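Local coordinates for protein pectinesterase A (Erwinia chrysanthemi, PDB 2NTP) that hydrolyses the methyl esters of pectin's galacturonate units, releasing methanol, as the first step in maceration and soft-rotting of plant tissue, at residues 3-8 with 33-38; 53-58 with 96-101; 20-25 with 46-51. One frame throughout, in Å; residues are numbered along the deposited sequence.

Contact 1. Residues 3-8 with 33-38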
loop_
_atom_site.group_PDB
_atom_site.type_symbol
_atom_site.label_atom_id
_atom_site.label_comp_id
_atom_site.label_asym_id
_atom_site.label_seq_id
_atom_site.Cartn_x
_atom_site.Cartn_y
_atom_site.Cartn_z
ATOM N N THR A 3 -0.701 28.446 -5.283
ATOM C CA THR A 3 -2.011 28.892 -4.804
ATOM C C THR A 3 -2.973 27.712 -4.628
ATOM O O THR A 3 -2.796 26.661 -5.251
ATOM C CB THR A 3 -2.628 29.978 -5.736
ATOM O OG1 THR A 3 -3.892 30.407 -5.214
ATOM C CG2 THR A 3 -2.816 29.452 -7.161
ATOM N N TYR A 4 -3.983 27.890 -3.775
ATOM C CA TYR A 4 -4.960 26.834 -3.505
ATOM C C TYR A 4 -6.343 27.172 -4.055
ATOM O O TYR A 4 -6.835 28.292 -3.890
ATOM C CB TYR A 4 -5.042 26.529 -2.005
ATOM C CG TYR A 4 -3.711 26.180 -1.374
ATOM C CD1 TYR A 4 -3.104 24.945 -1.614
ATOM C CD2 TYR A 4 -3.057 27.084 -0.539
ATOM C CE1 TYR A 4 -1.876 24.625 -1.041
ATOM C CE2 TYR A 4 -1.832 26.773 0.039
ATOM C CZ TYR A 4 -1.249 25.543 -0.215
ATOM O OH TYR A 4 -0.038 25.234 0.357
ATOM N N ASN A 5 -6.957 26.192 -4.713
ATOM C CA ASN A 5 -8.312 26.328 -5.238
ATOM C C ASN A 5 -9.373 26.196 -4.149
ATOM O O ASN A 5 -10.440 26.806 -4.233
ATOM C CB ASN A 5 -8.569 25.287 -6.325
ATOM C CG ASN A 5 -7.664 25.460 -7.529
ATOM O OD1 ASN A 5 -6.630 24.805 -7.637
ATOM N ND2 ASN A 5 -8.050 26.350 -8.440
ATOM N N ALA A 6 -9.073 25.387 -3.136
ATOM C CA ALA A 6 -9.964 25.182 -1.996
ATOM C C ALA A 6 -9.160 24.919 -0.729
ATOM O O ALA A 6 -8.037 24.416 -0.796
ATOM C CB ALA A 6 -10.916 24.027 -2.269
ATOM N N VAL A 7 -9.734 25.273 0.419
ATOM C CA VAL A 7 -9.106 25.021 1.718
ATOM C C VAL A 7 -10.085 24.282 2.631
ATOM O O VAL A 7 -11.264 24.632 2.698
ATOM C CB VAL A 7 -8.613 26.331 2.401
ATOM C CG1 VAL A 7 -7.926 26.033 3.729
ATOM C CG2 VAL A 7 -7.660 27.096 1.486
ATOM N N VAL A 8 -9.587 23.250 3.310
ATOM C CA VAL A 8 -10.364 22.496 4.293
ATOM C C VAL A 8 -9.805 22.774 5.686
ATOM O O VAL A 8 -8.590 22.749 5.886
ATOM C CB VAL A 8 -10.330 20.965 4.006
ATOM C CG1 VAL A 8 -11.230 20.204 4.971
ATOM C CG2 VAL A 8 -10.755 20.673 2.585
ATOM N N THR A 33 -8.192 20.464 -15.626
ATOM C CA THR A 33 -7.316 21.525 -15.133
ATOM C C THR A 33 -6.887 21.178 -13.706
ATOM O O THR A 33 -7.650 20.533 -12.979
ATOM C CB THR A 33 -8.016 22.909 -15.152
ATOM O OG1 THR A 33 -9.325 22.797 -14.575
ATOM C CG2 THR A 33 -8.142 23.426 -16.578
ATOM N N PRO A 34 -5.665 21.580 -13.302
ATOM C CA PRO A 34 -5.227 21.270 -11.936
ATOM C C PRO A 34 -6.153 21.856 -10.866
ATOM O O PRO A 34 -6.604 22.999 -10.987
ATOM C CB PRO A 34 -3.830 21.901 -11.849
ATOM C CG PRO A 34 -3.761 22.869 -12.976
ATOM C CD PRO A 34 -4.635 22.322 -14.054
ATOM N N PHE A 35 -6.455 21.053 -9.849
ATOM C CA PHE A 35 -7.243 21.509 -8.708
ATOM C C PHE A 35 -6.512 21.114 -7.434
ATOM O O PHE A 35 -6.289 19.925 -7.187
ATOM C CB PHE A 35 -8.647 20.900 -8.742
ATOM C CG PHE A 35 -9.636 21.596 -7.846
ATOM C CD1 PHE A 35 -10.294 22.747 -8.279
ATOM C CD2 PHE A 35 -9.915 21.106 -6.572
ATOM C CE1 PHE A 35 -11.211 23.400 -7.460
ATOM C CE2 PHE A 35 -10.834 21.756 -5.742
ATOM C CZ PHE A 35 -11.479 22.906 -6.191
ATOM N N VAL A 36 -6.136 22.116 -6.646
ATOM C CA VAL A 36 -5.277 21.926 -5.476
ATOM C C VAL A 36 -6.018 22.302 -4.197
ATOM O O VAL A 36 -6.528 23.420 -4.063
ATOM C CB VAL A 36 -3.972 22.751 -5.592
ATOM C CG1 VAL A 36 -2.979 22.370 -4.498
ATOM C CG2 VAL A 36 -3.349 22.576 -6.981
ATOM N N ILE A 37 -6.066 21.357 -3.258
ATOM C CA ILE A 37 -6.781 21.543 -1.999
ATOM C C ILE A 37 -5.821 21.508 -0.811
ATOM O O ILE A 37 -5.070 20.541 -0.633
ATOM C CB ILE A 37 -7.887 20.472 -1.818
ATOM C CG1 ILE A 37 -8.849 20.499 -3.008
ATOM C CG2 ILE A 37 -8.637 20.682 -0.490
ATOM C CD1 ILE A 37 -9.770 19.284 -3.112
ATOM N N LEU A 38 -5.841 22.571 -0.010
ATOM C CA LEU A 38 -5.087 22.598 1.234
ATOM C C LEU A 38 -5.967 22.031 2.332
ATOM O O LEU A 38 -7.128 22.429 2.478
ATOM C CB LEU A 38 -4.628 24.018 1.591
ATOM C CG LEU A 38 -3.878 24.218 2.919
ATOM C CD1 LEU A 38 -2.508 23.534 2.931
ATOM C CD2 LEU A 38 -3.733 25.709 3.239
#

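Contact 2. Residues 53-58 with 96-101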
loop_
_atom_site.group_PDB
_atom_site.type_symbol
_atom_site.label_atom_id
_atom_site.label_comp_id
_atom_site.label_asym_id
_atom_site.label_seq_id
_atom_site.Cartn_x
_atom_site.Cartn_y
_atom_site.Cartn_z
ATOM N N ASN A 53 -9.430 13.744 -12.741
ATOM C CA ASN A 53 -8.030 13.849 -13.140
ATOM C C ASN A 53 -7.397 15.146 -12.650
ATOM O O ASN A 53 -8.078 16.169 -12.538
ATOM C CB ASN A 53 -7.903 13.768 -14.665
ATOM C CG ASN A 53 -8.280 12.400 -15.223
ATOM O OD1 ASN A 53 -8.158 11.373 -14.551
ATOM N ND2 ASN A 53 -8.727 12.383 -16.473
ATOM N N ASN A 54 -6.093 15.096 -12.366
ATOM C CA ASN A 54 -5.313 16.290 -12.023
ATOM C C ASN A 54 -5.762 16.944 -10.709
ATOM O O ASN A 54 -5.755 18.173 -10.572
ATOM C CB ASN A 54 -5.362 17.292 -13.193
ATOM C CG ASN A 54 -4.079 18.097 -13.354
ATOM O OD1 ASN A 54 -3.147 18.009 -12.552
ATOM N ND2 ASN A 54 -4.035 18.900 -14.412
ATOM N N LEU A 55 -6.173 16.109 -9.754
ATOM C CA LEU A 55 -6.542 16.569 -8.414
ATOM C C LEU A 55 -5.369 16.379 -7.469
ATOM O O LEU A 55 -4.668 15.362 -7.547
ATOM C CB LEU A 55 -7.768 15.818 -7.886
ATOM C CG LEU A 55 -8.155 16.136 -6.434
ATOM C CD1 LEU A 55 -8.753 17.540 -6.313
ATOM C CD2 LEU A 55 -9.090 15.090 -5.875
ATOM N N HIS A 56 -5.166 17.358 -6.589
ATOM C CA HIS A 56 -3.994 17.407 -5.706
ATOM C C HIS A 56 -4.369 17.848 -4.296
ATOM O O HIS A 56 -5.003 18.890 -4.104
ATOM C CB HIS A 56 -2.925 18.322 -6.305
ATOM C CG HIS A 56 -2.642 18.033 -7.744
ATOM N ND1 HIS A 56 -1.731 17.080 -8.146
ATOM C CD2 HIS A 56 -3.193 18.527 -8.878
ATOM C CE1 HIS A 56 -1.712 17.021 -9.463
ATOM N NE2 HIS A 56 -2.602 17.878 -9.932
ATOM N N LEU A 57 -3.989 17.027 -3.320
ATOM C CA LEU A 57 -4.234 17.315 -1.911
ATOM C C LEU A 57 -2.916 17.643 -1.233
ATOM O O LEU A 57 -1.922 16.956 -1.453
ATOM C CB LEU A 57 -4.900 16.121 -1.212
ATOM C CG LEU A 57 -6.175 15.526 -1.827
ATOM C CD1 LEU A 57 -6.666 14.332 -1.016
ATOM C CD2 LEU A 57 -7.283 16.586 -1.939
ATOM N N LYS A 58 -2.916 18.705 -0.429
ATOM C CA LYS A 58 -1.754 19.095 0.361
ATOM C C LYS A 58 -2.177 19.332 1.805
ATOM O O LYS A 58 -2.949 20.250 2.082
ATOM C CB LYS A 58 -1.098 20.361 -0.214
ATOM C CG LYS A 58 0.216 20.736 0.459
ATOM C CD LYS A 58 0.841 21.972 -0.178
ATOM C CE LYS A 58 2.117 22.384 0.546
ATOM N NZ LYS A 58 2.835 23.485 -0.171
ATOM N N LYS A 96 -6.278 9.932 -13.023
ATOM C CA LYS A 96 -4.888 10.125 -13.404
ATOM C C LYS A 96 -4.326 11.405 -12.810
ATOM O O LYS A 96 -5.071 12.332 -12.501
ATOM C CB LYS A 96 -4.763 10.166 -14.928
ATOM C CG LYS A 96 -5.093 8.848 -15.588
ATOM C CD LYS A 96 -5.055 8.955 -17.092
ATOM C CE LYS A 96 -5.396 7.615 -17.722
ATOM N NZ LYS A 96 -6.703 7.098 -17.228
ATOM N N ASP A 97 -3.003 11.435 -12.656
ATOM C CA ASP A 97 -2.267 12.628 -12.218
ATOM C C ASP A 97 -2.717 13.176 -10.868
ATOM O O ASP A 97 -2.767 14.391 -10.660
ATOM C CB ASP A 97 -2.286 13.701 -13.313
ATOM C CG ASP A 97 -1.637 13.222 -14.593
ATOM O OD1 ASP A 97 -0.462 12.797 -14.544
ATOM O OD2 ASP A 97 -2.299 13.256 -15.646
ATOM N N PHE A 98 -3.034 12.260 -9.953
ATOM C CA PHE A 98 -3.336 12.608 -8.575
ATOM C C PHE A 98 -2.039 12.789 -7.807
ATOM O O PHE A 98 -1.070 12.071 -8.055
ATOM C CB PHE A 98 -4.158 11.495 -7.904
ATOM C CG PHE A 98 -4.425 11.741 -6.439
ATOM C CD1 PHE A 98 -5.458 12.591 -6.045
ATOM C CD2 PHE A 98 -3.633 11.143 -5.451
ATOM C CE1 PHE A 98 -5.705 12.839 -4.694
ATOM C CE2 PHE A 98 -3.871 11.391 -4.094
ATOM C CZ PHE A 98 -4.908 12.235 -3.714
ATOM N N SER A 99 -2.023 13.735 -6.876
ATOM C CA SER A 99 -0.958 13.790 -5.875
ATOM C C SER A 99 -1.504 14.092 -4.489
ATOM O O SER A 99 -2.501 14.804 -4.342
ATOM C CB SER A 99 0.153 14.778 -6.260
ATOM O OG SER A 99 -0.260 16.127 -6.147
ATOM N N ALA A 100 -0.858 13.509 -3.481
ATOM C CA ALA A 100 -1.075 13.881 -2.092
ATOM C C ALA A 100 0.267 14.211 -1.463
ATOM O O ALA A 100 1.261 13.519 -1.710
ATOM C CB ALA A 100 -1.762 12.753 -1.327
ATOM N N GLN A 101 0.291 15.269 -0.655
ATOM C CA GLN A 101 1.505 15.687 0.037
ATOM C C GLN A 101 1.224 16.040 1.495
ATOM O O GLN A 101 0.186 16.626 1.799
ATOM C CB GLN A 101 2.149 16.891 -0.666
ATOM C CG GLN A 101 3.482 17.318 -0.038
ATOM C CD GLN A 101 4.022 18.630 -0.580
ATOM O OE1 GLN A 101 3.298 19.414 -1.195
ATOM N NE2 GLN A 101 5.307 18.875 -0.345
HETATM O O HOH W 1 -6.395 13.016 -9.887
HETATM O O HOH W 2 -0.412 17.322 -3.788
HETATM O O HOH W 3 4.387 21.802 -1.981
#

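Contact 3. Residues 20-25 with 46-51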
loop_
_atom_site.group_PDB
_atom_site.type_symbol
_atom_site.label_atom_id
_atom_site.label_comp_id
_atom_site.label_asym_id
_atom_site.label_seq_id
_atom_site.Cartn_x
_atom_site.Cartn_y
_atom_site.Cartn_z
ATOM N N THR A 20 -15.450 19.526 5.150
ATOM C CA THR A 20 -15.005 18.173 4.797
ATOM C C THR A 20 -14.192 18.160 3.504
ATOM O O THR A 20 -14.400 18.991 2.618
ATOM C CB THR A 20 -16.183 17.169 4.650
ATOM O OG1 THR A 20 -16.844 17.366 3.394
ATOM C CG2 THR A 20 -17.188 17.294 5.804
ATOM N N ILE A 21 -13.276 17.196 3.404
ATOM C CA ILE A 21 -12.448 17.015 2.208
ATOM C C ILE A 21 -13.298 16.592 1.008
ATOM O O ILE A 21 -13.085 17.066 -0.107
ATOM C CB ILE A 21 -11.306 15.989 2.450
ATOM C CG1 ILE A 21 -10.468 16.397 3.666
ATOM C CG2 ILE A 21 -10.407 15.868 1.217
ATOM C CD1 ILE A 21 -9.628 15.254 4.241
ATOM N N ALA A 22 -14.263 15.708 1.247
ATOM C CA ALA A 22 -15.201 15.276 0.208
ATOM C C ALA A 22 -15.927 16.448 -0.459
ATOM O O ALA A 22 -16.086 16.462 -1.680
ATOM C CB ALA A 22 -16.206 14.287 0.776
ATOM N N ASP A 23 -16.361 17.416 0.350
ATOM C CA ASP A 23 -17.035 18.611 -0.166
ATOM C C ASP A 23 -16.101 19.468 -1.021
ATOM O O ASP A 23 -16.508 19.950 -2.081
ATOM C CB ASP A 23 -17.642 19.442 0.970
ATOM C CG ASP A 23 -18.852 18.773 1.609
ATOM O OD1 ASP A 23 -19.420 17.831 1.013
ATOM O OD2 ASP A 23 -19.243 19.195 2.716
ATOM N N ALA A 24 -14.861 19.642 -0.563
ATOM C CA ALA A 24 -13.854 20.413 -1.308
ATOM C C ALA A 24 -13.537 19.769 -2.659
ATOM O O ALA A 24 -13.442 20.458 -3.678
ATOM C CB ALA A 24 -12.585 20.588 -0.481
ATOM N N ILE A 25 -13.387 18.444 -2.663
ATOM C CA ILE A 25 -13.131 17.692 -3.893
ATOM C C ILE A 25 -14.304 17.787 -4.872
ATOM O O ILE A 25 -14.112 17.993 -6.072
ATOM C CB ILE A 25 -12.816 16.207 -3.606
ATOM C CG1 ILE A 25 -11.506 16.086 -2.821
ATOM C CG2 ILE A 25 -12.738 15.411 -4.909
ATOM C CD1 ILE A 25 -11.237 14.711 -2.259
ATOM N N GLU A 46 -13.352 10.407 7.035
ATOM C CA GLU A 46 -13.946 10.390 5.709
ATOM C C GLU A 46 -13.399 9.239 4.889
ATOM O O GLU A 46 -12.254 8.813 5.081
ATOM C CB GLU A 46 -13.646 11.699 4.974
ATOM C CG GLU A 46 -14.173 12.944 5.660
ATOM C CD GLU A 46 -13.980 14.182 4.821
ATOM O OE1 GLU A 46 -14.370 14.152 3.636
ATOM O OE2 GLU A 46 -13.450 15.180 5.355
ATOM N N ARG A 47 -14.231 8.748 3.980
ATOM C CA ARG A 47 -13.802 7.835 2.936
ATOM C C ARG A 47 -13.978 8.551 1.599
ATOM O O ARG A 47 -15.020 9.179 1.349
ATOM C CB ARG A 47 -14.615 6.548 2.983
ATOM C CG ARG A 47 -14.588 5.875 4.352
ATOM C CD ARG A 47 -15.257 4.522 4.309
ATOM N NE ARG A 47 -14.532 3.621 3.426
ATOM C CZ ARG A 47 -15.050 2.555 2.829
ATOM N NH1 ARG A 47 -16.328 2.223 3.001
ATOM N NH2 ARG A 47 -14.283 1.819 2.043
ATOM N N LEU A 48 -12.952 8.470 0.757
ATOM C CA LEU A 48 -12.907 9.236 -0.485
ATOM C C LEU A 48 -12.650 8.358 -1.698
ATOM O O LEU A 48 -11.854 7.419 -1.637
ATOM C CB LEU A 48 -11.826 10.320 -0.404
ATOM C CG LEU A 48 -11.842 11.261 0.805
ATOM C CD1 LEU A 48 -10.534 12.041 0.890
ATOM C CD2 LEU A 48 -13.041 12.199 0.766
ATOM N N THR A 49 -13.325 8.677 -2.800
ATOM C CA THR A 49 -13.043 8.061 -4.091
ATOM C C THR A 49 -12.757 9.182 -5.076
ATOM O O THR A 49 -13.599 10.055 -5.302
ATOM C CB THR A 49 -14.202 7.172 -4.588
ATOM O OG1 THR A 49 -14.436 6.132 -3.633
ATOM C CG2 THR A 49 -13.868 6.545 -5.944
ATOM N N ILE A 50 -11.553 9.164 -5.633
ATOM C CA ILE A 50 -11.088 10.220 -6.527
ATOM C C ILE A 50 -11.286 9.800 -7.975
ATOM O O ILE A 50 -10.669 8.842 -8.435
ATOM C CB ILE A 50 -9.587 10.552 -6.280
ATOM C CG1 ILE A 50 -9.325 10.936 -4.813
ATOM C CG2 ILE A 50 -9.089 11.606 -7.274
ATOM C CD1 ILE A 50 -10.281 11.943 -4.217
ATOM N N THR A 51 -12.146 10.522 -8.690
ATOM C CA THR A 51 -12.452 10.197 -10.082
ATOM C C THR A 51 -12.109 11.346 -11.020
ATOM O O THR A 51 -12.228 11.210 -12.238
ATOM C CB THR A 51 -13.940 9.822 -10.275
ATOM O OG1 THR A 51 -14.766 10.903 -9.827
ATOM C CG2 THR A 51 -14.279 8.550 -9.497
#

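Contact 1. Residues 3-8 with 33-38
Tyr4 lays its ring against Leu38, whose CB stands 3.7 Å from the ring centroid and only 12° off the ring normal, a CH-pi contact over the face. The two methyls of Leu38 extend the same cover, CD1 toward Tyr4 CZ and CD2 toward CE2, while Val36 CG1 meets the ring's edge. A flat aromatic suits this place because one face can span a whole leucine. A second CH-pi contact is made by Asn5, whose CB lies over the face of the Phe35 ring.

Asn5 also works as a stand-in for backbone. With CG beside its own N and anti to the carbonyl carbon (chi1 -63°), its OD1 receives Val36 N at 2.9 Å and 163°. Val36 O in turn takes Asn5 N at 2.9 Å and, weakly, Ala6 N. Regular parallel pairing then begins: Leu38 N bonds to Ala6 O at 3.0 Å and Val8 N to Leu38 O at 2.7 Å. Ala6, small enough to sit beside Phe35, shares its face of the sheet with Ile37, and Val8 CG2 meets Ile37 CG2 at 3.7 Å.

Strand 6-8 is an edge strand of its parallel sheet and reaches strand 35-39 by a beta-alpha-beta crossover through helix 21-26. That helix packs on Val8 and Ile37, while strand 55-59 lies along the other edge of strand 35-39.

Contact 2. Residues 53-58 with 96-101
His56 and Ser99 meet at the heart of this parallel pairing, with ND1 and OG 2.7 Å apart in a hydrogen bond that either could donate. Ser99 OG reaches the edge of the imidazole because it sits between its own N and carbonyl carbon (chi1 72°). At the far side of the ring, NE2 donates to Asn54 OD1 at 2.7 Å, nearly straight at 171° and in the ring plane. Two polar partners therefore fix the rotation of a buried histidine.

His56, Ser99, Lys58 and Gln101 share one face of the sheet; the face of Leu57 and Ala100 is tightly packed and apolar. There Leu57 CD1 meets the edge of the Phe98 ring at CZ, 3.8 Å away, and Leu55 CD2 approaches Phe98 CE1, branched leucines fitting round a flat ring; Ile50 of the adjacent sheet touches both Leu55 and Phe98. Between the strands, Leu57 N bonds to Ser99 O and Gln101 N to Leu57 O, both at 2.9 Å.

The 53/96 end is polar and firmly bonded: Asn53 OD1 receives Lys96 N at 2.8 Å, and Lys96 O accepts Asn54 N. Asp97 forms a salt bridge with Arg141. The Lys58/Gln101 end is looser. These long, unbranched chains run side by side and put NZ and OE1 at a shared water, touching directly only through lysine carbons and OE1.

Another water bridges Ser99 OG and Leu57 O, giving the serine hydroxyl a second partner. Since NE2 donates to Asn54, a neutral ring would accept at ND1, whereas a charged one would donate.

Contact 3. Residues 20-25 with 46-51
Glu46 turns CG anti to its carbonyl carbon (chi1 -60°) and then runs extended through chi2 (-174°), which carries its carboxylate to the first turn of helix 21-26. There OE2 accepts Ile21 N at 2.8 Å and OE1 accepts Ala22 N at 2.9 Å, each through the syn lone pair. A carboxylate suits this place: its paired oxygens match two successive amides at a helix start, where the helix dipole would favour negative charge. Thr20, the N-cap residue, adds the capping bond, its OG1 accepting Asp23 N at 3.1 Å.

Below this polar grip the contact is apolar. Leu48 divides its branches, CD1 meeting Ile21 CG2 at 3.8 Å and CD2 reaching Ala22 CB at the same distance; the small alanine lets the helix backbone come close. Farther along, Ile25 CD1 touches Ile50 CD1 at 3.5 Å, their side chains crossing at about a right angle.

Strand 48-50 is an outermost strand of a four-stranded parallel sheet and pairs with strand 91-93. The helix runs 21° from it, with Ile21 and Leu48 both touching Ile67 of strand 65-69, and Ala24 and Ile25 packing on Ile37 of strand 35-39.

The three contacts gather on one side of the chain's centre, at the N-terminal end of the right-handed parallel beta-helix characteristic of pectinesterases. Contacts 1 and 2, about 10 Å apart between centres, follow in series and share one sheet, in which strands 35-39 and 55-59 are neighbours. Contact 3 lies about 13 Å from contact 1 and 12 Å from contact 2. Its segments alternate with those of contact 1 because helix 21-26 links strands 6-8 and 35-39; it closes before contact 2 opens, strand 48-50 leading on to strand 55-59. The helix packs over the beta-helix end, where Ile37, Leu55, Ile25 and Ile50 share one apolar interior. The catalytic and substrate-binding residues lie elsewhere; the three contacts are structural packing.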